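Glycosyl hydrolase family 2, TIM barrel domain protein (Parabacteroides merdae ATCC 43184, PDB 6DXU) probably hydrolyses beta-glucuronides, as a gut bacterial beta-glucuronidase of glycoside hydrolase family 2. Local coordinates at residues 81-86 / 789-794; 518-523 / 603-608; 614-619 / 783-788; 769-774 / 797-802. All blocks are in the same frame, centred on the assembly; numbering follows the deposited sequence.

Interaction 1 (81-86 / 789-794). With NA (sodium ion), chain N; BCN (bicine), chain L.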
loop_
_atom_site.group_PDB
_atom_site.type_symbol
_atom_site.label_atom_id
_atom_site.label_comp_id
_atom_site.label_asym_id
_atom_site.label_seq_id
_atom_site.Cartn_x
_atom_site.Cartn_y
_atom_site.Cartn_z
ATOM N N ASP D 81 -15.171 8.614 -36.618
ATOM C CA ASP D 81 -14.145 8.842 -37.624
ATOM C C ASP D 81 -13.710 7.503 -38.191
ATOM O O ASP D 81 -13.323 6.604 -37.428
ATOM C CB ASP D 81 -12.935 9.580 -37.062
ATOM C CG ASP D 81 -11.947 9.968 -38.164
ATOM O OD1 ASP D 81 -11.194 9.086 -38.625
ATOM O OD2 ASP D 81 -11.994 11.131 -38.623
ATOM N N PRO D 82 -13.762 7.320 -39.511
ATOM C CA PRO D 82 -13.554 5.978 -40.072
ATOM C C PRO D 82 -12.119 5.476 -40.002
ATOM O O PRO D 82 -11.902 4.283 -40.250
ATOM C CB PRO D 82 -14.002 6.142 -41.536
ATOM C CG PRO D 82 -13.717 7.603 -41.847
ATOM C CD PRO D 82 -14.102 8.316 -40.548
ATOM N N ASP D 83 -11.134 6.311 -39.667
ATOM C CA ASP D 83 -9.731 5.921 -39.811
ATOM C C ASP D 83 -8.991 5.751 -38.484
ATOM O O ASP D 83 -7.776 5.519 -38.491
ATOM C CB ASP D 83 -8.999 6.945 -40.678
ATOM C CG ASP D 83 -9.582 7.029 -42.087
ATOM O OD1 ASP D 83 -9.946 5.966 -42.637
ATOM O OD2 ASP D 83 -9.683 8.147 -42.628
ATOM N N VAL D 84 -9.676 5.842 -37.346
ATOM C CA VAL D 84 -9.001 5.761 -36.056
ATOM C C VAL D 84 -9.825 4.923 -35.087
ATOM O O VAL D 84 -11.057 4.884 -35.167
ATOM C CB VAL D 84 -8.750 7.162 -35.444
ATOM C CG1 VAL D 84 -7.804 7.982 -36.321
ATOM C CG2 VAL D 84 -10.066 7.902 -35.222
ATOM N N ASN D 85 -9.122 4.261 -34.163
ATOM C CA ASN D 85 -9.744 3.681 -32.975
ATOM C C ASN D 85 -10.124 4.813 -32.026
ATOM O O ASN D 85 -9.298 5.691 -31.747
ATOM C CB ASN D 85 -8.760 2.748 -32.242
ATOM C CG ASN D 85 -8.119 1.707 -33.138
ATOM O OD1 ASN D 85 -8.812 0.977 -33.839
ATOM N ND2 ASN D 85 -6.771 1.597 -33.077
ATOM N N TYR D 86 -11.349 4.793 -31.506
ATOM C CA TYR D 86 -11.755 5.861 -30.598
ATOM C C TYR D 86 -10.878 5.879 -29.348
ATOM O O TYR D 86 -10.370 4.852 -28.894
ATOM C CB TYR D 86 -13.237 5.735 -30.222
ATOM C CG TYR D 86 -13.634 4.753 -29.133
ATOM C CD1 TYR D 86 -13.522 3.374 -29.312
ATOM C CD2 TYR D 86 -14.209 5.213 -27.942
ATOM C CE1 TYR D 86 -13.925 2.473 -28.290
ATOM C CE2 TYR D 86 -14.629 4.339 -26.946
ATOM C CZ TYR D 86 -14.495 2.971 -27.122
ATOM O OH TYR D 86 -14.926 2.119 -26.118
ATOM N N SER D 789 -20.973 11.852 -43.369
ATOM C CA SER D 789 -19.856 10.927 -43.250
ATOM C C SER D 789 -18.884 11.138 -44.404
ATOM O O SER D 789 -19.295 11.114 -45.569
ATOM C CB SER D 789 -20.349 9.470 -43.228
ATOM O OG SER D 789 -21.110 9.186 -42.053
ATOM N N ARG D 790 -17.591 11.303 -44.084
ATOM C CA ARG D 790 -16.605 11.534 -45.137
ATOM C C ARG D 790 -16.188 10.253 -45.829
ATOM O O ARG D 790 -15.565 10.321 -46.889
ATOM C CB ARG D 790 -15.364 12.250 -44.590
ATOM C CG ARG D 790 -14.514 11.447 -43.616
ATOM C CD ARG D 790 -13.365 12.302 -43.102
ATOM N NE ARG D 790 -12.533 11.572 -42.145
ATOM C CZ ARG D 790 -11.576 10.719 -42.488
ATOM N NH1 ARG D 790 -11.312 10.504 -43.776
ATOM N NH2 ARG D 790 -10.870 10.086 -41.550
ATOM N N LYS D 791 -16.493 9.097 -45.242
ATOM C CA LYS D 791 -16.421 7.806 -45.921
ATOM C C LYS D 791 -17.753 7.112 -45.687
ATOM O O LYS D 791 -18.173 6.957 -44.535
ATOM C CB LYS D 791 -15.261 6.956 -45.400
ATOM C CG LYS D 791 -13.887 7.514 -45.777
ATOM C CD LYS D 791 -12.745 6.573 -45.375
ATOM C CE LYS D 791 -11.401 7.183 -45.776
ATOM N NZ LYS D 791 -10.263 6.329 -45.392
ATOM N N VAL D 792 -18.443 6.743 -46.762
ATOM C CA VAL D 792 -19.819 6.254 -46.637
ATOM C C VAL D 792 -20.143 5.411 -47.862
ATOM O O VAL D 792 -19.728 5.735 -48.977
ATOM C CB VAL D 792 -20.810 7.428 -46.465
ATOM C CG1 VAL D 792 -20.911 8.271 -47.765
ATOM C CG2 VAL D 792 -22.197 6.922 -46.035
ATOM N N GLN D 793 -20.877 4.322 -47.651
ATOM C CA GLN D 793 -21.374 3.540 -48.777
ATOM C C GLN D 793 -22.476 4.319 -49.477
ATOM O O GLN D 793 -23.257 5.025 -48.836
ATOM C CB GLN D 793 -21.916 2.182 -48.312
ATOM C CG GLN D 793 -20.862 1.134 -47.997
ATOM C CD GLN D 793 -21.492 -0.196 -47.615
ATOM O OE1 GLN D 793 -22.652 -0.443 -47.933
ATOM N NE2 GLN D 793 -20.743 -1.048 -46.902
ATOM N N ALA D 794 -22.518 4.217 -50.804
ATOM C CA ALA D 794 -23.559 4.903 -51.554
ATOM C C ALA D 794 -24.934 4.350 -51.188
ATOM O O ALA D 794 -25.080 3.183 -50.814
ATOM C CB ALA D 794 -23.323 4.750 -53.061
HETATM NA NA NA N . -13.553 5.334 -34.985
HETATM N N1 BCN L . -22.907 -4.618 -45.704
HETATM C C1 BCN L . -22.276 -5.601 -46.563
HETATM C C2 BCN L . -21.497 -4.876 -47.658
HETATM O O21 BCN L . -21.681 -3.645 -47.835
HETATM O O22 BCN L . -20.678 -5.509 -48.380
HETATM C C3 BCN L . -24.346 -4.667 -45.936
HETATM C C4 BCN L . -24.728 -3.939 -47.228
HETATM O O4 BCN L . -24.213 -2.634 -47.213
HETATM C C5 BCN L . -22.663 -4.993 -44.311
HETATM C C6 BCN L . -21.481 -4.210 -43.742
HETATM O O6 BCN L . -21.288 -3.056 -44.518
HETATM O O HOH W 1 -13.602 3.463 -32.902
#
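The guanidinium of Arg790 lies over the ring of Pro82, whose CG sits 3.7 Å above the middle of the guanidinium plane, while Asp81 and Asp83 meet it at the edge. Neither acid pairs with it flat: their carboxylate planes are turned 49° and 58° from the guanidinium. Arg790 NH2 bonds to the syn side of Asp81 OD1 (3.1 Å), tilted out of the carboxylate plane. The same nitrogen meets Asp83 OD2 from above its carboxylate plane, in a salt bridge modelled short. Lys791, extended beyond CG, crosses Asp83 at about a right angle; its CD rests on Pro82 CG at 3.8 Å and its NZ reaches Asp83 OD1 at 2.8 Å. Asp81 OD1 also accepts from the backbone N of Asp83 (3.0 Å), an Asx turn that probably helps hold both acids toward Arg790. In the same loop the carbonyls of Asp81 and Val84, with that of Asp78, bind a sodium ion. Two acids against two bases make a balanced network joining the sugar-binding and C-terminal regions, though at this surface water probably weakens its pull.

Interaction 2 (518-523 / 603-608). With BCN (bicine), chain L.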
loop_
_atom_site.group_PDB
_atom_site.type_symbol
_atom_site.label_atom_id
_atom_site.label_comp_id
_atom_site.label_asym_id
_atom_site.label_seq_id
_atom_site.Cartn_x
_atom_site.Cartn_y
_atom_site.Cartn_z
ATOM N N ASP D 518 -30.715 -3.604 -39.413
ATOM C CA ASP D 518 -30.011 -2.390 -39.831
ATOM C C ASP D 518 -30.591 -1.842 -41.123
ATOM O O ASP D 518 -30.907 -2.601 -42.046
ATOM C CB ASP D 518 -28.533 -2.648 -40.073
ATOM C CG ASP D 518 -27.761 -2.867 -38.802
ATOM O OD1 ASP D 518 -27.789 -4.011 -38.312
ATOM O OD2 ASP D 518 -27.128 -1.905 -38.308
ATOM N N SER D 519 -30.671 -0.514 -41.211
ATOM C CA SER D 519 -30.982 0.136 -42.479
ATOM C C SER D 519 -30.104 1.367 -42.647
ATOM O O SER D 519 -30.061 2.240 -41.772
ATOM C CB SER D 519 -32.472 0.487 -42.592
ATOM O OG SER D 519 -32.912 1.443 -41.639
ATOM N N HIS D 520 -29.367 1.386 -43.748
ATOM C CA HIS D 520 -28.588 2.537 -44.192
ATOM C C HIS D 520 -29.565 3.593 -44.673
ATOM O O HIS D 520 -30.178 3.431 -45.734
ATOM C CB HIS D 520 -27.646 2.066 -45.298
ATOM C CG HIS D 520 -26.574 3.044 -45.686
ATOM N ND1 HIS D 520 -25.897 3.826 -44.776
ATOM C CD2 HIS D 520 -26.018 3.310 -46.895
ATOM C CE1 HIS D 520 -24.992 4.553 -45.408
ATOM N NE2 HIS D 520 -25.054 4.268 -46.698
ATOM N N ALA D 521 -29.762 4.638 -43.867
ATOM C CA ALA D 521 -30.813 5.610 -44.141
ATOM C C ALA D 521 -30.644 6.191 -45.535
ATOM O O ALA D 521 -29.537 6.575 -45.923
ATOM C CB ALA D 521 -30.804 6.739 -43.112
ATOM N N ARG D 522 -31.745 6.237 -46.285
ATOM C CA ARG D 522 -31.878 6.736 -47.652
ATOM C C ARG D 522 -31.537 5.652 -48.663
ATOM O O ARG D 522 -31.590 5.926 -49.869
ATOM C CB ARG D 522 -31.028 7.990 -47.941
ATOM C CG ARG D 522 -31.355 9.154 -47.014
ATOM C CD ARG D 522 -30.431 10.364 -47.192
ATOM N NE ARG D 522 -30.938 11.474 -46.383
ATOM C CZ ARG D 522 -31.891 12.317 -46.795
ATOM N NH1 ARG D 522 -32.428 12.197 -48.005
ATOM N NH2 ARG D 522 -32.316 13.282 -45.992
ATOM N N ARG D 523 -31.197 4.438 -48.235
ATOM C CA ARG D 523 -31.019 3.347 -49.185
ATOM C C ARG D 523 -32.312 2.559 -49.317
ATOM O O ARG D 523 -32.907 2.156 -48.310
ATOM C CB ARG D 523 -29.890 2.414 -48.766
ATOM C CG ARG D 523 -29.688 1.243 -49.717
ATOM C CD ARG D 523 -28.614 0.290 -49.200
ATOM N NE ARG D 523 -27.260 0.820 -49.378
ATOM C CZ ARG D 523 -26.181 0.331 -48.775
ATOM N NH1 ARG D 523 -26.290 -0.697 -47.934
ATOM N NH2 ARG D 523 -24.984 0.873 -49.001
ATOM N N ASP D 603 -16.835 -1.526 -40.477
ATOM C CA ASP D 603 -17.162 -1.714 -41.887
ATOM C C ASP D 603 -18.643 -1.555 -42.199
ATOM O O ASP D 603 -19.076 -1.944 -43.292
ATOM C CB ASP D 603 -16.677 -3.081 -42.359
ATOM C CG ASP D 603 -15.163 -3.185 -42.347
ATOM O OD1 ASP D 603 -14.500 -2.204 -42.746
ATOM O OD2 ASP D 603 -14.642 -4.220 -41.898
ATOM N N ASN D 604 -19.434 -1.006 -41.276
ATOM C CA ASN D 604 -20.834 -0.751 -41.568
ATOM C C ASN D 604 -20.943 0.326 -42.645
ATOM O O ASN D 604 -20.004 1.099 -42.848
ATOM C CB ASN D 604 -21.569 -0.319 -40.299
ATOM C CG ASN D 604 -22.126 -1.497 -39.531
ATOM O OD1 ASN D 604 -21.759 -2.640 -39.804
ATOM N ND2 ASN D 604 -23.016 -1.231 -38.563
ATOM N N PRO D 605 -22.082 0.390 -43.352
ATOM C CA PRO D 605 -22.249 1.408 -44.413
ATOM C C PRO D 605 -21.955 2.823 -43.958
ATOM O O PRO D 605 -21.311 3.585 -44.693
ATOM C CB PRO D 605 -23.721 1.239 -44.821
ATOM C CG PRO D 605 -24.004 -0.209 -44.565
ATOM C CD PRO D 605 -23.213 -0.556 -43.309
ATOM N N VAL D 606 -22.405 3.198 -42.763
ATOM C CA VAL D 606 -21.794 4.287 -42.008
ATOM C C VAL D 606 -20.795 3.649 -41.031
ATOM O O VAL D 606 -21.227 2.946 -40.105
ATOM C CB VAL D 606 -22.828 5.133 -41.262
ATOM C CG1 VAL D 606 -22.116 6.155 -40.376
ATOM C CG2 VAL D 606 -23.784 5.842 -42.277
ATOM N N PRO D 607 -19.493 3.836 -41.229
ATOM C CA PRO D 607 -18.520 3.176 -40.344
ATOM C C PRO D 607 -18.774 3.504 -38.877
ATOM O O PRO D 607 -19.080 4.646 -38.523
ATOM C CB PRO D 607 -17.170 3.742 -40.820
ATOM C CG PRO D 607 -17.396 4.059 -42.287
ATOM C CD PRO D 607 -18.847 4.529 -42.365
ATOM N N TYR D 608 -18.662 2.475 -38.028
ATOM C CA TYR D 608 -18.727 2.619 -36.566
ATOM C C TYR D 608 -20.083 3.110 -36.073
ATOM O O TYR D 608 -20.177 3.768 -35.027
ATOM C CB TYR D 608 -17.619 3.539 -36.049
ATOM C CG TYR D 608 -16.232 2.991 -36.270
ATOM C CD1 TYR D 608 -15.757 1.924 -35.524
ATOM C CD2 TYR D 608 -15.392 3.557 -37.228
ATOM C CE1 TYR D 608 -14.468 1.427 -35.711
ATOM C CE2 TYR D 608 -14.105 3.070 -37.428
ATOM C CZ TYR D 608 -13.652 2.011 -36.672
ATOM O OH TYR D 608 -12.376 1.545 -36.870
HETATM N N1 BCN L . -22.907 -4.618 -45.704
HETATM C C1 BCN L . -22.276 -5.601 -46.563
HETATM C C2 BCN L . -21.497 -4.876 -47.658
HETATM O O21 BCN L . -21.681 -3.645 -47.835
HETATM O O22 BCN L . -20.678 -5.509 -48.380
HETATM C C3 BCN L . -24.346 -4.667 -45.936
HETATM C C4 BCN L . -24.728 -3.939 -47.228
HETATM O O4 BCN L . -24.213 -2.634 -47.213
HETATM C C5 BCN L . -22.663 -4.993 -44.311
HETATM C C6 BCN L . -21.481 -4.210 -43.742
HETATM O O6 BCN L . -21.288 -3.056 -44.518
HETATM O O HOH W 2 -24.954 -2.695 -37.029
#
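His520 swings CG opposite its backbone N (chi1 -168°), which lays its ring face against Pro605, and Arg523 bends at chi3 (-75°) to bring its guanidinium to the ring edge, His520 CD2 lying over one face of the guanidinium. Pro605 CB makes a CH-pi contact, 3.4 Å from the centroid of the His520 ring and only 12° off its normal, a place suited to a rigid proline with hydrogens to offer. Val606 comes to the edge of the same ring, its CG2 3.6 Å from His520 CE1. The imidazole is also gripped beyond the contact, its NE2 bonding to the carbonyl of Gln793. With an alanine here, that carbonyl would probably lose its donor and a gap would open beside Pro605 CB. Farther along, one water links the segments, donating to Asp518 OD2 (2.6 Å) and accepting from Asn604 ND2 (2.9 Å); Asp518 also pairs through OD1 with Lys612, and Asn604 ND2 also donates to the carbonyl of Val609. Bicine spans the two segments. Arg523 NH1 donates to its O4 (2.9 Å), and its O6 donates to the carbonyl of Asp603 (2.8 Å). Arg523 NH2 meanwhile holds Gln793 OE1 and the carbonyl of Ala794. The result is a polar pocket with a firm apolar flank, in which hydroxyl groups of a ligand find both a donor and an acceptor.

Interaction 3 (614-619 / 783-788)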
loop_
_atom_site.group_PDB
_atom_site.type_symbol
_atom_site.label_atom_id
_atom_site.label_comp_id
_atom_site.label_asym_id
_atom_site.label_seq_id
_atom_site.Cartn_x
_atom_site.Cartn_y
_atom_site.Cartn_z
ATOM N N VAL D 614 -34.671 3.461 -35.976
ATOM C CA VAL D 614 -35.705 3.996 -36.852
ATOM C C VAL D 614 -35.560 5.495 -36.989
ATOM O O VAL D 614 -36.338 6.140 -37.708
ATOM C CB VAL D 614 -37.106 3.584 -36.353
ATOM C CG1 VAL D 614 -37.177 2.081 -36.242
ATOM C CG2 VAL D 614 -37.452 4.255 -35.031
ATOM N N VAL D 615 -34.567 6.067 -36.326
ATOM C CA VAL D 615 -34.225 7.474 -36.433
ATOM C C VAL D 615 -32.722 7.556 -36.642
ATOM O O VAL D 615 -31.967 6.764 -36.062
ATOM C CB VAL D 615 -34.667 8.235 -35.165
ATOM C CG1 VAL D 615 -34.226 9.675 -35.230
ATOM C CG2 VAL D 615 -36.205 8.135 -35.004
ATOM N N GLU D 616 -32.284 8.487 -37.494
ATOM C CA GLU D 616 -30.854 8.680 -37.702
ATOM C C GLU D 616 -30.228 9.365 -36.488
ATOM O O GLU D 616 -30.913 9.970 -35.656
ATOM C CB GLU D 616 -30.590 9.529 -38.957
ATOM C CG GLU D 616 -31.165 8.944 -40.276
ATOM C CD GLU D 616 -30.804 9.811 -41.482
ATOM O OE1 GLU D 616 -29.596 10.045 -41.693
ATOM O OE2 GLU D 616 -31.720 10.278 -42.196
ATOM N N ARG D 617 -28.898 9.299 -36.420
ATOM C CA ARG D 617 -28.163 9.769 -35.252
ATOM C C ARG D 617 -28.292 11.274 -35.047
ATOM O O ARG D 617 -27.933 11.772 -33.971
ATOM C CB ARG D 617 -26.688 9.337 -35.382
ATOM C CG ARG D 617 -25.876 9.396 -34.100
ATOM C CD ARG D 617 -24.510 8.718 -34.287
ATOM N NE ARG D 617 -23.639 8.832 -33.117
ATOM C CZ ARG D 617 -22.550 9.599 -33.072
ATOM N NH1 ARG D 617 -22.192 10.329 -34.136
ATOM N NH2 ARG D 617 -21.816 9.636 -31.964
ATOM N N ASP D 618 -28.827 12.005 -36.034
ATOM C CA ASP D 618 -29.055 13.438 -35.922
ATOM C C ASP D 618 -30.533 13.798 -35.740
ATOM O O ASP D 618 -30.900 14.968 -35.903
ATOM C CB ASP D 618 -28.486 14.147 -37.154
ATOM C CG ASP D 618 -29.242 13.802 -38.436
ATOM O OD1 ASP D 618 -30.187 12.973 -38.404
ATOM O OD2 ASP D 618 -28.865 14.349 -39.489
ATOM N N PHE D 619 -31.384 12.823 -35.422
ATOM C CA PHE D 619 -32.841 12.933 -35.202
ATOM C C PHE D 619 -33.657 12.837 -36.496
ATOM O O PHE D 619 -34.893 12.932 -36.421
ATOM C CB PHE D 619 -33.273 14.216 -34.462
ATOM C CG PHE D 619 -32.861 14.258 -33.018
ATOM C CD1 PHE D 619 -32.892 13.105 -32.246
ATOM C CD2 PHE D 619 -32.460 15.452 -32.429
ATOM C CE1 PHE D 619 -32.519 13.131 -30.900
ATOM C CE2 PHE D 619 -32.091 15.495 -31.082
ATOM C CZ PHE D 619 -32.125 14.335 -30.316
ATOM N N LEU D 783 -20.525 12.784 -38.338
ATOM C CA LEU D 783 -21.785 12.840 -37.607
ATOM C C LEU D 783 -22.378 11.460 -37.362
ATOM O O LEU D 783 -23.323 11.336 -36.575
ATOM C CB LEU D 783 -22.807 13.700 -38.361
ATOM C CG LEU D 783 -22.409 15.152 -38.631
ATOM C CD1 LEU D 783 -23.576 15.907 -39.244
ATOM C CD2 LEU D 783 -21.895 15.833 -37.352
ATOM N N GLY D 784 -21.857 10.424 -38.011
ATOM C CA GLY D 784 -22.455 9.107 -37.872
ATOM C C GLY D 784 -23.779 8.957 -38.590
ATOM O O GLY D 784 -24.622 8.158 -38.164
ATOM N N THR D 785 -23.995 9.724 -39.655
ATOM C CA THR D 785 -25.199 9.647 -40.472
ATOM C C THR D 785 -24.798 9.434 -41.925
ATOM O O THR D 785 -23.677 9.742 -42.329
ATOM C CB THR D 785 -26.037 10.919 -40.391
ATOM O OG1 THR D 785 -25.263 12.011 -40.913
ATOM C CG2 THR D 785 -26.487 11.216 -38.930
ATOM N N SER D 786 -25.732 8.912 -42.719
ATOM C CA SER D 786 -25.409 8.643 -44.116
ATOM C C SER D 786 -25.194 9.918 -44.933
ATOM O O SER D 786 -24.658 9.826 -46.045
ATOM C CB SER D 786 -26.493 7.780 -44.763
ATOM O OG SER D 786 -27.740 8.436 -44.732
ATOM N N THR D 787 -25.600 11.088 -44.432
ATOM C CA THR D 787 -25.309 12.352 -45.108
ATOM C C THR D 787 -24.322 13.216 -44.327
ATOM O O THR D 787 -24.150 14.398 -44.649
ATOM C CB THR D 787 -26.594 13.145 -45.378
ATOM O OG1 THR D 787 -27.280 13.395 -44.145
ATOM C CG2 THR D 787 -27.517 12.367 -46.328
ATOM N N GLY D 788 -23.673 12.657 -43.311
ATOM C CA GLY D 788 -22.686 13.376 -42.539
ATOM C C GLY D 788 -21.434 12.547 -42.326
ATOM O O GLY D 788 -20.890 12.515 -41.219
HETATM O O HOH W 3 -27.913 7.951 -41.148
HETATM O O HOH W 4 -28.830 10.564 -43.952
HETATM O O HOH W 5 -27.462 7.665 -38.454
HETATM O O HOH W 6 -26.513 14.281 -41.824
#
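Arg617 and Thr785 bring together two type I turns, Glu616 to Phe619 and Thr785 to Gly788, in a buried contact, bridged in part by water, between the loop leading to helix 623-632 and a loop of the C-terminal domain. The chain of Arg617 runs extended to NE, and NH1 donates to Leu783 O (2.9 Å) from above the carbonyl plane, although within the plane of its own guanidinium. Its NE forms a salt bridge with Asp335, so the group is held from two directions. Gly784 suits its place: a CB would come within 2.8 Å of Arg617 NH1, and its phi is positive. Thr785 turns its methyl to Asp618, whose OD1 bonds to Thr620, CG2 of Thr785 lying 3.8 Å from Asp618 CG. One water joins Glu616 OE1 (2.7 Å) to the backbone N of Ser786 (2.9 Å), and another joins the N of Arg617 to the carbonyl of Gly784. Around the contact, Val615 and Phe619 pack on helix 345-357 and Val614 on helix 623-632, while segment 783-788 links strand 778-780 to strand 791-793.

Interaction 4 (769-774 / 797-802)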
loop_
_atom_site.group_PDB
_atom_site.type_symbol
_atom_site.label_atom_id
_atom_site.label_comp_id
_atom_site.label_asym_id
_atom_site.label_seq_id
_atom_site.Cartn_x
_atom_site.Cartn_y
_atom_site.Cartn_z
ATOM N N ILE D 769 -17.801 5.770 -51.033
ATOM C CA ILE D 769 -17.412 7.082 -51.531
ATOM C C ILE D 769 -16.657 7.805 -50.421
ATOM O O ILE D 769 -17.039 7.720 -49.246
ATOM C CB ILE D 769 -18.646 7.894 -51.969
ATOM C CG1 ILE D 769 -19.273 7.260 -53.206
ATOM C CG2 ILE D 769 -18.272 9.345 -52.247
ATOM C CD1 ILE D 769 -20.748 7.525 -53.310
ATOM N N THR D 770 -15.590 8.511 -50.794
ATOM C CA THR D 770 -14.757 9.280 -49.873
ATOM C C THR D 770 -14.758 10.754 -50.268
ATOM O O THR D 770 -14.490 11.089 -51.427
ATOM C CB THR D 770 -13.327 8.730 -49.884
ATOM O OG1 THR D 770 -13.338 7.379 -49.418
ATOM C CG2 THR D 770 -12.397 9.572 -48.985
ATOM N N PHE D 771 -15.053 11.632 -49.313
ATOM C CA PHE D 771 -15.004 13.075 -49.516
ATOM C C PHE D 771 -13.734 13.663 -48.909
ATOM O O PHE D 771 -13.338 13.276 -47.809
ATOM C CB PHE D 771 -16.211 13.740 -48.865
ATOM C CG PHE D 771 -17.525 13.364 -49.483
ATOM C CD1 PHE D 771 -18.008 14.058 -50.583
ATOM C CD2 PHE D 771 -18.275 12.318 -48.964
ATOM C CE1 PHE D 771 -19.226 13.736 -51.148
ATOM C CE2 PHE D 771 -19.491 11.980 -49.525
ATOM C CZ PHE D 771 -19.968 12.689 -50.623
ATOM N N GLU D 772 -13.110 14.614 -49.621
ATOM C CA GLU D 772 -11.995 15.398 -49.087
ATOM C C GLU D 772 -12.193 16.855 -49.480
ATOM O O GLU D 772 -12.871 17.156 -50.466
ATOM C CB GLU D 772 -10.627 14.916 -49.599
ATOM C CG GLU D 772 -10.261 13.498 -49.207
ATOM C CD GLU D 772 -8.868 13.087 -49.667
ATOM O OE1 GLU D 772 -8.177 13.878 -50.363
ATOM O OE2 GLU D 772 -8.465 11.955 -49.331
ATOM N N ILE D 773 -11.594 17.770 -48.717
ATOM C CA ILE D 773 -11.731 19.193 -49.019
ATOM C C ILE D 773 -10.402 19.895 -48.788
ATOM O O ILE D 773 -9.641 19.527 -47.892
ATOM C CB ILE D 773 -12.859 19.849 -48.190
ATOM C CG1 ILE D 773 -13.163 21.259 -48.695
ATOM C CG2 ILE D 773 -12.524 19.900 -46.707
ATOM C CD1 ILE D 773 -14.484 21.826 -48.164
ATOM N N ALA D 774 -10.110 20.886 -49.628
ATOM C CA ALA D 774 -8.943 21.746 -49.463
ATOM C C ALA D 774 -9.376 23.186 -49.694
ATOM O O ALA D 774 -10.122 23.462 -50.639
ATOM C CB ALA D 774 -7.815 21.356 -50.427
ATOM N N GLY D 797 -26.586 4.482 -55.415
ATOM C CA GLY D 797 -25.607 5.136 -56.255
ATOM C C GLY D 797 -25.327 6.583 -55.929
ATOM O O GLY D 797 -24.585 7.231 -56.678
ATOM N N ARG D 798 -25.887 7.121 -54.848
ATOM C CA ARG D 798 -25.678 8.526 -54.531
ATOM C C ARG D 798 -25.106 8.687 -53.123
ATOM O O ARG D 798 -25.202 7.793 -52.277
ATOM C CB ARG D 798 -26.960 9.327 -54.721
ATOM C CG ARG D 798 -27.727 9.630 -53.504
ATOM C CD ARG D 798 -28.987 10.392 -53.920
ATOM N NE ARG D 798 -29.981 10.388 -52.851
ATOM C CZ ARG D 798 -30.706 9.321 -52.535
ATOM N NH1 ARG D 798 -30.537 8.177 -53.211
ATOM N NH2 ARG D 798 -31.585 9.394 -51.541
ATOM N N ALA D 799 -24.449 9.823 -52.902
ATOM C CA ALA D 799 -23.987 10.191 -51.572
ATOM C C ALA D 799 -24.037 11.704 -51.459
ATOM O O ALA D 799 -23.690 12.414 -52.407
ATOM C CB ALA D 799 -22.566 9.677 -51.296
ATOM N N LEU D 800 -24.478 12.185 -50.302
ATOM C CA LEU D 800 -24.584 13.606 -50.023
ATOM C C LEU D 800 -23.711 13.958 -48.826
ATOM O O LEU D 800 -23.549 13.150 -47.904
ATOM C CB LEU D 800 -26.034 14.002 -49.709
ATOM C CG LEU D 800 -27.143 13.631 -50.696
ATOM C CD1 LEU D 800 -28.517 13.692 -50.025
ATOM C CD2 LEU D 800 -27.104 14.582 -51.846
ATOM N N ILE D 801 -23.176 15.180 -48.824
ATOM C CA ILE D 801 -22.518 15.721 -47.636
ATOM C C ILE D 801 -22.665 17.237 -47.675
ATOM O O ILE D 801 -22.787 17.838 -48.747
ATOM C CB ILE D 801 -21.033 15.276 -47.536
ATOM C CG1 ILE D 801 -20.505 15.434 -46.098
ATOM C CG2 ILE D 801 -20.150 16.038 -48.526
ATOM C CD1 ILE D 801 -19.167 14.736 -45.876
ATOM N N ARG D 802 -22.727 17.852 -46.497
ATOM C CA ARG D 802 -22.769 19.302 -46.398
ATOM C C ARG D 802 -21.378 19.861 -46.110
ATOM O O ARG D 802 -20.564 19.225 -45.436
ATOM C CB ARG D 802 -23.753 19.748 -45.318
ATOM C CG ARG D 802 -25.201 19.341 -45.625
ATOM C CD ARG D 802 -26.195 19.969 -44.661
ATOM N NE ARG D 802 -25.985 19.503 -43.293
#
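Phe771 and Ile801 meet in the core of a beta sandwich, where strand 768-775 of one sheet lies face to face with strand 798-804 of the other. The short segments run nearly parallel, their axes 8.9 Å apart at an angle of -25°, with no hydrogen bonds between them; alternate side chains point inward and fill the gap. The ring of Phe771 is the main bump. Ile801 puts CG2 over one face, 3.7 Å from the ring centroid and 16° off the normal, a CH-pi contact made possible because that methyl lies between its own backbone N and carbonyl carbon. On the opposite face sits CG2 of Ile769, so the ring is clasped by two branched residues. Ala799, the smallest of the group, leaves a hollow that receives the ring edge, with Phe771 CZ 4.0 Å from Ala799 CB. Val752, Leu779 and Val814 also touch the phenyl group from neighbouring strands. A serine in place of Phe771 would probably open a gap between the sheets and leave the Ile801 methyl without a face to rest on. The same hollow accepts Ile769, whose CD1 presses tightly on Ala799 CB at 3.5 Å.

In the fold
Interactions 1, 2 and 3 lie 9 to 13 Å apart, centre to centre, and interaction 4 lies 11 Å from interaction 1. Along the chain, interactions 2 and 3 are nested inside the long loop closed by interaction 1 and follow one another in series; interaction 4 crosses both 1 and 3. Strand 791-793 is the common element: it borders strand 768-775 in one sheet of the C-terminal sandwich, carries Lys791 of interaction 1, with Arg790 just before it, and extends to Gln793, which bonds to His520 and Arg523 of interaction 2. Ser786 in turn ties interaction 3 to Ala521. The C-terminal domain is thus fastened to the sugar-binding region and the TIM barrel, and shares the bicine pocket with the barrel loops.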